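Local coordinates for protein putative sporulation-specific glycosylase YdhD (Bacillus subtilis subsp. subtilis str. 168, PDB 3CZ8) that probably hydrolyses glycosidic bonds in a polysaccharide during sporulation, the chain described being its family 18 glycoside hydrolase domain, at residues 43-49 / 98-103; 201-206 / 294-300; 222-227 / 238-243. The protein carries 1 engineered substitution. One frame throughout, in Å; residues are numbered along the deposited sequence.

Contact 1: residues 43-49 / 98-103; sequences IAPNGDI and NLVNNI
Asn98 and Asn102, one turn apart on helix 93-110, grip the loop after strand 35-42 by its backbone carbonyls, a helix-to-loop contact on the outside of the barrel. The loop turns between Ala44 and Gly47 as a type I beta turn. Asn98 ND2 donates to Asn46 O at 2.8 Å in a nearly straight bond (170° at the hydrogen), with the acceptor in the amide plane but the donor above the plane of the carbonyl. Its CG lies opposite the backbone N (chi1 179°), which carries the amide off the helix to the turn. Asn102 ND2 takes the next carbonyl, Gly47 O, at 3.2 Å, and adds a weak bond to Asp48 OD2 at 3.3 Å, the carboxylate and amide planes lying 24° apart. The same loop is braced from within by an Asx turn, Asp48 N donating to Asn46 OD1 at 3.2 Å. Gly47 has a positive phi at which a side chain would press on the preceding carbonyl, which by itself calls for glycine; it would also crowd Leu99 N. Gly47 O meets Leu99 CA at 3.3 Å in a CA-H...O contact. On the apolar side, Ile43 CG2 touches Leu99 CD1 at 3.7 Å, the two chains crossing at about a right angle. Ile49 and Asn102 pass each other in opposite directions, Ile49 CD1 lying 3.8 Å from Asn102 CB and against the Asn102 carbonyl. Beyond them, Ile43 and Leu99 both reach Val89 of helix 83-90 and Phe119, Leu99 also meets Phe133 of helix 127-143, and Ile103 packs inward on Val115 and Ile117 of strand 114-118.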
loop_
_atom_site.group_PDB
_atom_site.type_symbol
_atom_site.label_atom_id
_atom_site.label_comp_id
_atom_site.label_asym_id
_atom_site.label_seq_id
_atom_site.Cartn_x
_atom_site.Cartn_y
_atom_site.Cartn_z
ATOM N N ILE A 43 -5.888 -20.027 -10.752
ATOM C CA ILE A 43 -6.209 -21.187 -11.574
ATOM C C ILE A 43 -6.617 -22.414 -10.753
ATOM O O ILE A 43 -6.240 -22.555 -9.586
ATOM C CB ILE A 43 -5.043 -21.538 -12.549
ATOM C CG1 ILE A 43 -3.814 -22.064 -11.792
ATOM C CG2 ILE A 43 -4.670 -20.318 -13.384
ATOM C CD1 ILE A 43 -2.748 -22.683 -12.678
ATOM N N ALA A 44 -7.406 -23.282 -11.380
ATOM C CA ALA A 44 -7.785 -24.568 -10.809
ATOM C C ALA A 44 -6.915 -25.653 -11.457
ATOM O O ALA A 44 -6.345 -25.409 -12.524
ATOM C CB ALA A 44 -9.276 -24.823 -11.051
ATOM N N PRO A 45 -6.772 -26.836 -10.810
ATOM C CA PRO A 45 -5.975 -27.942 -11.379
ATOM C C PRO A 45 -6.385 -28.420 -12.781
ATOM O O PRO A 45 -5.556 -28.977 -13.504
ATOM C CB PRO A 45 -6.183 -29.071 -10.368
ATOM C CG PRO A 45 -6.470 -28.378 -9.095
ATOM C CD PRO A 45 -7.298 -27.195 -9.478
ATOM N N ASN A 46 -7.643 -28.200 -13.160
ATOM C CA ASN A 46 -8.120 -28.569 -14.489
ATOM C C ASN A 46 -7.916 -27.463 -15.530
ATOM O O ASN A 46 -8.269 -27.621 -16.703
ATOM C CB ASN A 46 -9.583 -29.036 -14.435
ATOM C CG ASN A 46 -10.561 -27.916 -14.102
ATOM O OD1 ASN A 46 -10.188 -26.867 -13.576
ATOM N ND2 ASN A 46 -11.832 -28.150 -14.401
ATOM N N GLY A 47 -7.346 -26.346 -15.086
ATOM C CA GLY A 47 -7.011 -25.238 -15.969
ATOM C C GLY A 47 -8.062 -24.149 -16.023
ATOM O O GLY A 47 -7.907 -23.181 -16.758
ATOM N N ASP A 48 -9.137 -24.301 -15.253
ATOM C CA ASP A 48 -10.171 -23.266 -15.183
ATOM C C ASP A 48 -9.676 -22.041 -14.422
ATOM O O ASP A 48 -8.755 -22.135 -13.614
ATOM C CB ASP A 48 -11.445 -23.811 -14.530
ATOM C CG ASP A 48 -12.313 -24.600 -15.497
ATOM O OD1 ASP A 48 -12.715 -25.725 -15.141
ATOM O OD2 ASP A 48 -12.602 -24.100 -16.607
ATOM N N ILE A 49 -10.278 -20.892 -14.700
ATOM C CA ILE A 49 -10.033 -19.698 -13.906
ATOM C C ILE A 49 -11.057 -19.692 -12.769
ATOM O O ILE A 49 -12.256 -19.494 -12.999
ATOM C CB ILE A 49 -10.068 -18.414 -14.766
ATOM C CG1 ILE A 49 -8.905 -18.437 -15.772
ATOM C CG2 ILE A 49 -9.973 -17.168 -13.883
ATOM C CD1 ILE A 49 -9.026 -17.441 -16.917
ATOM N N ASN A 98 -7.018 -25.945 -21.953
ATOM C CA ASN A 98 -8.161 -25.330 -21.283
ATOM C C ASN A 98 -7.796 -23.976 -20.679
ATOM O O ASN A 98 -8.547 -23.016 -20.831
ATOM C CB ASN A 98 -8.736 -26.265 -20.210
ATOM C CG ASN A 98 -9.917 -25.658 -19.469
ATOM O OD1 ASN A 98 -10.735 -24.944 -20.051
ATOM N ND2 ASN A 98 -10.016 -25.951 -18.178
ATOM N N LEU A 99 -6.635 -23.905 -20.026
ATOM C CA LEU A 99 -6.132 -22.656 -19.447
ATOM C C LEU A 99 -5.823 -21.598 -20.508
ATOM O O LEU A 99 -6.184 -20.430 -20.337
ATOM C CB LEU A 99 -4.915 -22.914 -18.536
ATOM C CG LEU A 99 -4.290 -21.712 -17.810
ATOM C CD1 LEU A 99 -5.321 -20.935 -16.999
ATOM C CD2 LEU A 99 -3.147 -22.137 -16.917
ATOM N N VAL A 100 -5.176 -22.014 -21.598
ATOM C CA VAL A 100 -4.877 -21.129 -22.734
ATOM C C VAL A 100 -6.155 -20.506 -23.328
ATOM O O VAL A 100 -6.218 -19.290 -23.556
ATOM C CB VAL A 100 -4.015 -21.857 -23.818
ATOM C CG1 VAL A 100 -4.077 -21.146 -25.161
ATOM C CG2 VAL A 100 -2.563 -21.964 -23.369
ATOM N N ASN A 101 -7.175 -21.339 -23.533
ATOM C CA ASN A 101 -8.469 -20.876 -24.039
ATOM C C ASN A 101 -9.204 -19.967 -23.057
ATOM O O ASN A 101 -9.766 -18.946 -23.464
ATOM C CB ASN A 101 -9.363 -22.056 -24.453
ATOM C CG ASN A 101 -8.863 -22.761 -25.706
ATOM O OD1 ASN A 101 -8.358 -22.127 -26.633
ATOM N ND2 ASN A 101 -9.002 -24.080 -25.731
ATOM N N ASN A 102 -9.185 -20.336 -21.775
ATOM C CA ASN A 102 -9.804 -19.531 -20.713
ATOM C C ASN A 102 -9.171 -18.161 -20.530
ATOM O O ASN A 102 -9.883 -17.186 -20.292
ATOM C CB ASN A 102 -9.792 -20.277 -19.383
ATOM C CG ASN A 102 -10.761 -21.437 -19.359
ATOM O OD1 ASN A 102 -11.747 -21.463 -20.101
ATOM N ND2 ASN A 102 -10.479 -22.413 -18.511
ATOM N N ILE A 103 -7.841 -18.099 -20.642
ATOM C CA ILE A 103 -7.098 -16.836 -20.562
ATOM C C ILE A 103 -7.472 -15.924 -21.734
ATOM O O ILE A 103 -7.658 -14.715 -21.550
ATOM C CB ILE A 103 -5.554 -17.060 -20.497
ATOM C CG1 ILE A 103 -5.124 -17.547 -19.111
ATOM C CG2 ILE A 103 -4.797 -15.781 -20.814
ATOM C CD1 ILE A 103 -3.726 -18.156 -19.078
#

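Contact 2: residues 201-206 / 294-300; sequences IRRTIE and IVREYRL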
loop_
_atom_site.group_PDB
_atom_site.type_symbol
_atom_site.label_atom_id
_atom_site.label_comp_id
_atom_site.label_asym_id
_atom_site.label_seq_id
_atom_site.Cartn_x
_atom_site.Cartn_y
_atom_site.Cartn_z
ATOM N N ILE A 201 21.799 -7.406 -8.736
ATOM C CA ILE A 201 21.010 -6.889 -9.859
ATOM C C ILE A 201 21.867 -6.881 -11.126
ATOM O O ILE A 201 21.406 -7.295 -12.197
ATOM C CB ILE A 201 20.437 -5.470 -9.544
ATOM C CG1 ILE A 201 19.351 -5.559 -8.469
ATOM C CG2 ILE A 201 19.865 -4.782 -10.793
ATOM C CD1 ILE A 201 19.017 -4.226 -7.855
ATOM N N ARG A 202 23.110 -6.420 -10.976
ATOM C CA ARG A 202 24.138 -6.450 -12.024
ATOM C C ARG A 202 24.293 -7.853 -12.608
ATOM O O ARG A 202 24.193 -8.035 -13.820
ATOM C CB ARG A 202 25.478 -5.979 -11.448
ATOM C CG ARG A 202 26.676 -6.066 -12.396
ATOM C CD ARG A 202 26.947 -4.738 -13.074
ATOM N NE ARG A 202 27.201 -3.679 -12.099
ATOM C CZ ARG A 202 27.147 -2.378 -12.367
ATOM N NH1 ARG A 202 26.848 -1.952 -13.592
ATOM N NH2 ARG A 202 27.389 -1.499 -11.400
ATOM N N ARG A 203 24.520 -8.828 -11.725
ATOM C CA ARG A 203 24.654 -10.236 -12.098
ATOM C C ARG A 203 23.405 -10.797 -12.776
ATOM O O ARG A 203 23.519 -11.549 -13.742
ATOM C CB ARG A 203 24.999 -11.085 -10.873
ATOM C CG ARG A 203 26.454 -11.040 -10.458
ATOM C CD ARG A 203 26.632 -11.644 -9.074
ATOM N NE ARG A 203 28.024 -11.600 -8.627
ATOM C CZ ARG A 203 28.586 -10.573 -7.988
ATOM N NH1 ARG A 203 27.887 -9.479 -7.711
ATOM N NH2 ARG A 203 29.861 -10.643 -7.627
ATOM N N THR A 204 22.228 -10.426 -12.261
ATOM C CA THR A 204 20.938 -10.840 -12.830
ATOM C C THR A 204 20.786 -10.327 -14.259
ATOM O O THR A 204 20.439 -11.096 -15.158
ATOM C CB THR A 204 19.747 -10.353 -11.961
ATOM O OG1 THR A 204 19.878 -10.885 -10.638
ATOM C CG2 THR A 204 18.408 -10.801 -12.546
ATOM N N ILE A 205 21.072 -9.038 -14.456
ATOM C CA ILE A 205 21.017 -8.407 -15.776
ATOM C C ILE A 205 21.989 -9.092 -16.752
ATOM O O ILE A 205 21.593 -9.472 -17.857
ATOM C CB ILE A 205 21.279 -6.878 -15.690
ATOM C CG1 ILE A 205 20.081 -6.161 -15.050
ATOM C CG2 ILE A 205 21.521 -6.276 -17.073
ATOM C CD1 ILE A 205 20.375 -4.731 -14.619
ATOM N N GLU A 206 23.231 -9.295 -16.301
ATOM C CA GLU A 206 24.307 -9.887 -17.102
ATOM C C GLU A 206 23.951 -11.291 -17.589
ATOM O O GLU A 206 24.244 -11.651 -18.730
ATOM C CB GLU A 206 25.605 -9.929 -16.288
ATOM C CG GLU A 206 26.861 -9.538 -17.066
ATOM C CD GLU A 206 27.198 -8.064 -16.928
ATOM O OE1 GLU A 206 27.436 -7.603 -15.791
ATOM O OE2 GLU A 206 27.239 -7.365 -17.959
ATOM N N ILE A 294 21.052 1.644 -13.691
ATOM C CA ILE A 294 21.534 0.377 -14.262
ATOM C C ILE A 294 20.619 -0.152 -15.374
ATOM O O ILE A 294 21.051 -0.919 -16.238
ATOM C CB ILE A 294 21.823 -0.700 -13.173
ATOM C CG1 ILE A 294 22.861 -1.705 -13.684
ATOM C CG2 ILE A 294 20.540 -1.383 -12.688
ATOM C CD1 ILE A 294 23.479 -2.574 -12.622
ATOM N N VAL A 295 19.360 0.279 -15.353
ATOM C CA VAL A 295 18.421 -0.003 -16.428
ATOM C C VAL A 295 18.841 0.786 -17.670
ATOM O O VAL A 295 18.853 0.243 -18.782
ATOM C CB VAL A 295 16.957 0.287 -15.990
ATOM C CG1 VAL A 295 16.034 0.578 -17.179
ATOM C CG2 VAL A 295 16.418 -0.885 -15.169
ATOM N N ARG A 296 19.233 2.041 -17.456
ATOM C CA ARG A 296 19.688 2.922 -18.530
ATOM C C ARG A 296 21.060 2.518 -19.069
ATOM O O ARG A 296 21.290 2.584 -20.275
ATOM C CB ARG A 296 19.705 4.379 -18.061
ATOM C CG ARG A 296 18.324 4.994 -17.913
ATOM C CD ARG A 296 18.393 6.377 -17.288
ATOM N NE ARG A 296 18.686 7.412 -18.276
ATOM C CZ ARG A 296 18.802 8.708 -18.003
ATOM N NH1 ARG A 296 18.657 9.151 -16.760
ATOM N NH2 ARG A 296 19.068 9.565 -18.979
ATOM N N GLU A 297 21.950 2.101 -18.164
ATOM C CA GLU A 297 23.286 1.597 -18.499
ATOM C C GLU A 297 23.240 0.398 -19.458
ATOM O O GLU A 297 24.045 0.305 -20.383
ATOM C CB GLU A 297 24.044 1.216 -17.218
ATOM C CG GLU A 297 25.498 0.767 -17.429
ATOM C CD GLU A 297 26.124 0.096 -16.204
ATOM O OE1 GLU A 297 27.078 -0.692 -16.388
ATOM O OE2 GLU A 297 25.680 0.352 -15.064
ATOM N N TYR A 298 22.290 -0.507 -19.240
ATOM C CA TYR A 298 22.195 -1.722 -20.036
ATOM C C TYR A 298 21.145 -1.652 -21.138
ATOM O O TYR A 298 20.814 -2.685 -21.735
ATOM C CB TYR A 298 21.926 -2.923 -19.133
ATOM C CG TYR A 298 23.143 -3.419 -18.401
ATOM C CD1 TYR A 298 23.440 -2.980 -17.114
ATOM C CD2 TYR A 298 23.998 -4.342 -18.993
ATOM C CE1 TYR A 298 24.564 -3.450 -16.437
ATOM C CE2 TYR A 298 25.117 -4.820 -18.325
ATOM C CZ TYR A 298 25.394 -4.373 -17.052
ATOM O OH TYR A 298 26.508 -4.855 -16.403
ATOM N N ARG A 299 20.645 -0.434 -21.394
ATOM C CA ARG A 299 19.622 -0.174 -22.416
ATOM C C ARG A 299 18.384 -1.067 -22.276
ATOM O O ARG A 299 17.809 -1.528 -23.272
ATOM C CB ARG A 299 20.218 -0.264 -23.830
ATOM C CG ARG A 299 20.841 1.024 -24.339
ATOM C CD ARG A 299 21.392 0.839 -25.749
ATOM N NE ARG A 299 20.978 1.923 -26.638
ATOM C CZ ARG A 299 19.870 1.907 -27.376
ATOM N NH1 ARG A 299 19.574 2.943 -28.149
ATOM N NH2 ARG A 299 19.054 0.857 -27.347
ATOM N N LEU A 300 17.969 -1.304 -21.033
ATOM C CA LEU A 300 16.804 -2.140 -20.735
ATOM C C LEU A 300 15.504 -1.369 -20.961
ATOM O O LEU A 300 15.524 -0.147 -21.084
ATOM C CB LEU A 300 16.895 -2.655 -19.298
ATOM C CG LEU A 300 17.523 -4.026 -19.013
ATOM C CD1 LEU A 300 18.534 -4.527 -20.053
ATOM C CD2 LEU A 300 18.110 -4.052 -17.615
#
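Ile205 lays its CG2 methyl over one face of the Tyr298 ring, a CH-pi contact with 3.7 Å from CG2 to the ring centroid and the methyl 18° off the ring normal. Having CG2 opposite the backbone N, Ile205 leaves CG1 to carry CD1 elsewhere, and CD1 meets Leu300 CD2 at 3.8 Å and Ile294 CG2 at 3.9 Å. Ile201 CG2 touches the same Ile294 methyl, extending the apolar seam along helix 198-208. Around its solvent-side margin the contact becomes polar. Arg202 is bent at both chi2 and chi3, which brings the guanidinium across Ile294, whose CD1 lies over one of its faces, 3.6 Å from Arg202 NH1. At the guanidinium edge, NH1 forms a salt bridge to Glu297 OE2 at 3.0 Å, meeting it on the syn side although the N-H is well off line (137°). Arg202 CD also comes to 3.4 Å from Tyr298 OH, and this hydroxyl gives a weak hydrogen bond to Glu206 OE2. With a leucine in place of Arg202, Glu297 would probably lose its charged partner here and the end of Ile294 its flat cover. What positions Tyr298 and Leu300 is the end of helix 285-297: Arg299, at positive phi, is the C-prime residue of a Schellman motif, with Leu300 N bonded to Val295 O, and the chain then turns into strand 302-310. Ile205, Val295 and Leu300 all rest on Ile219 of strand 217-220, consistent with the outer helix layer of the TIM barrel of family 18 hydrolases, in which strand 217-220 lies between strands 177-181 and 302-310.

Contact 3: residues 222-227 / 238-243; sequences PLYGYD and ASAISN
In one of its two conformers the Tyr224 ring lies between Leu223 CG, over the centre of one face, and Ala240 CB, nearer the rim of the other; Ile241 O lies at its edge. In that conformer the Ala240 methyl is 4.2 Å from the ring centroid, a CH-pi contact, and it touches a second aromatic, meeting Tyr226 CE1 at 3.7 Å in an oblique approach. Tyr226 and Ala240 are a non-hydrogen-bonded antiparallel pair whose side chains project to the same face of the sheet, which brings methyl and ring together. The Tyr226 hydroxyl is hydrogen-bonded to Asp184. On the opposite face Asp227 CB meets Ser239 CB at 4.1 Å, and with CG anti to the backbone N (chi1 -165°) the carboxylate reaches Arg249 in a salt bridge and Tyr270 and His278 by hydrogen bonds. The two strands form a beta hairpin at the rim of a five-stranded antiparallel sheet set apart from the barrel strands, consistent with the alpha+beta insertion domain found in many family 18 chitinases. Two hydrogen-bonded pairs frame the ladder: Gly225 N to Ile241 O at 2.6 Å, the donor almost in line with the carbonyl, and Ile241 N to Gly225 O at 3.0 Å; then Asp227 N to Ser239 O at 2.9 Å, with Ser239 N returning to Asp227 O. On the Pro222 side of Gly225 the ladder makes no further direct backbone bond, and water bridges instead. Asn243 is linked through three separate waters to the carbonyls of Pro222, Leu223 and Tyr224, using ND2, its backbone N and OD1 in turn. Asn243 ND2 also bonds Gln244 of the second subunit, and Ser242, at the N-cap of helix 243-252, bonds Asn245 N through OG.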
loop_
_atom_site.group_PDB
_atom_site.type_symbol
_atom_site.label_atom_id
_atom_site.label_comp_id
_atom_site.label_asym_id
_atom_site.label_seq_id
_atom_site.Cartn_x
_atom_site.Cartn_y
_atom_site.Cartn_z
ATOM N N PRO A 222 11.667 -3.710 -5.236
ATOM C CA PRO A 222 11.030 -4.289 -4.042
ATOM C C PRO A 222 9.701 -3.656 -3.644
ATOM O O PRO A 222 9.524 -2.442 -3.744
ATOM C CB PRO A 222 12.057 -4.043 -2.935
ATOM C CG PRO A 222 13.335 -3.895 -3.630
ATOM C CD PRO A 222 13.043 -3.263 -4.939
ATOM N N LEU A 223 8.775 -4.500 -3.212
ATOM C CA LEU A 223 7.541 -4.047 -2.595
ATOM C C LEU A 223 7.774 -3.793 -1.099
ATOM O O LEU A 223 7.275 -2.808 -0.553
ATOM C CB LEU A 223 6.442 -5.098 -2.824
ATOM C CG LEU A 223 5.033 -5.003 -2.220
ATOM C CD1 LEU A 223 4.322 -3.684 -2.523
ATOM C CD2 LEU A 223 4.201 -6.193 -2.689
ATOM N N TYR A 224 8.560 -4.666 -0.459
ATOM C CA TYR A 224 8.780 -4.675 0.998
ATOM C C TYR A 224 10.236 -4.441 1.403
ATOM O O TYR A 224 11.145 -4.952 0.747
ATOM C CB TYR A 224 8.403 -6.045 1.581
ATOM C CG TYR A 224 6.948 -6.454 1.510
ATOM C CD1 TYR A 224 5.964 -5.732 2.184
ATOM C CD2 TYR A 224 6.566 -7.605 0.814
ATOM C CE1 TYR A 224 4.630 -6.120 2.137
ATOM C CE2 TYR A 224 5.231 -8.005 0.761
ATOM C CZ TYR A 224 4.271 -7.256 1.425
ATOM O OH TYR A 224 2.950 -7.636 1.383
ATOM N N GLY A 225 10.439 -3.723 2.503
ATOM C CA GLY A 225 11.707 -3.709 3.225
ATOM C C GLY A 225 11.480 -4.631 4.413
ATOM O O GLY A 225 10.365 -5.135 4.596
ATOM N N TYR A 226 12.509 -4.892 5.215
ATOM C CA TYR A 226 12.325 -5.795 6.359
ATOM C C TYR A 226 12.969 -5.309 7.644
ATOM O O TYR A 226 14.008 -4.655 7.617
ATOM C CB TYR A 226 12.767 -7.241 6.046
ATOM C CG TYR A 226 12.027 -7.882 4.892
ATOM C CD1 TYR A 226 10.812 -8.533 5.086
ATOM C CD2 TYR A 226 12.542 -7.823 3.599
ATOM C CE1 TYR A 226 10.130 -9.104 4.015
ATOM C CE2 TYR A 226 11.872 -8.383 2.527
ATOM C CZ TYR A 226 10.672 -9.024 2.738
ATOM O OH TYR A 226 10.023 -9.579 1.664
ATOM N N ASP A 227 12.334 -5.655 8.760
ATOM C CA ASP A 227 12.806 -5.327 10.100
ATOM C C ASP A 227 13.107 -6.631 10.836
ATOM O O ASP A 227 12.190 -7.340 11.238
ATOM C CB ASP A 227 11.713 -4.546 10.840
ATOM C CG ASP A 227 12.215 -3.853 12.101
ATOM O OD1 ASP A 227 11.605 -2.832 12.480
ATOM O OD2 ASP A 227 13.207 -4.303 12.715
ATOM N N ALA A 238 10.806 -11.990 10.280
ATOM C CA ALA A 238 10.998 -10.538 10.241
ATOM C C ALA A 238 9.705 -9.826 9.862
ATOM O O ALA A 238 8.812 -10.421 9.260
ATOM C CB ALA A 238 12.095 -10.174 9.267
ATOM N N SER A 239 9.606 -8.553 10.219
ATOM C CA SER A 239 8.435 -7.763 9.858
ATOM C C SER A 239 8.610 -7.178 8.465
ATOM O O SER A 239 9.570 -6.443 8.209
ATOM C CB SER A 239 8.189 -6.648 10.879
ATOM O OG SER A 239 7.882 -7.177 12.154
ATOM N N ALA A 240 7.682 -7.527 7.575
ATOM C CA ALA A 240 7.628 -7.009 6.210
ATOM C C ALA A 240 6.941 -5.652 6.209
ATOM O O ALA A 240 5.743 -5.547 6.495
ATOM C CB ALA A 240 6.883 -7.986 5.300
ATOM N N ILE A 241 7.712 -4.612 5.904
ATOM C CA ILE A 241 7.232 -3.235 5.991
ATOM C C ILE A 241 7.527 -2.480 4.697
ATOM O O ILE A 241 8.429 -2.853 3.945
ATOM C CB ILE A 241 7.846 -2.474 7.218
ATOM C CG1 ILE A 241 9.362 -2.302 7.081
ATOM C CG2 ILE A 241 7.501 -3.164 8.544
ATOM C CD1 ILE A 241 9.983 -1.510 8.208
ATOM N N SER A 242 6.755 -1.431 4.429
ATOM C CA SER A 242 6.962 -0.617 3.238
ATOM C C SER A 242 8.204 0.244 3.425
ATOM O O SER A 242 8.712 0.380 4.540
ATOM C CB SER A 242 5.727 0.250 2.932
ATOM O OG SER A 242 5.732 1.461 3.678
ATOM N N ASN A 243 8.695 0.818 2.332
ATOM C CA ASN A 243 9.853 1.691 2.396
ATOM C C ASN A 243 9.594 2.950 3.223
ATOM O O ASN A 243 10.482 3.405 3.941
ATOM C CB ASN A 243 10.349 2.021 0.992
ATOM C CG ASN A 243 10.882 0.794 0.265
ATOM O OD1 ASN A 243 11.672 0.029 0.819
ATOM N ND2 ASN A 243 10.441 0.592 -0.971
HETATM O O HOH W 1 11.107 -0.467 -3.510
HETATM O O HOH W 2 7.615 -0.352 -0.140
HETATM O O HOH W 3 12.669 -2.406 0.197
#

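Along the chain contact 1 comes first and is complete before contact 2 begins; contact 3 falls between the two segments of contact 2. Contacts 1 and 2 lie on opposite sides of the chain's centre, their centres about 35 Å apart, and both join elements surrounding the strands of the barrel. Contact 3 instead belongs to the separate antiparallel sheet, inserted after strand 217-220 and before helix 285-297. Its centre is about 24 Å from that of contact 2, with nearest atoms about 7 Å apart. The chain thus leaves the barrel, builds the insertion, and returns to pack helix 285-297 beside helix 198-208 before strand 302-310 pairs with strand 217-220.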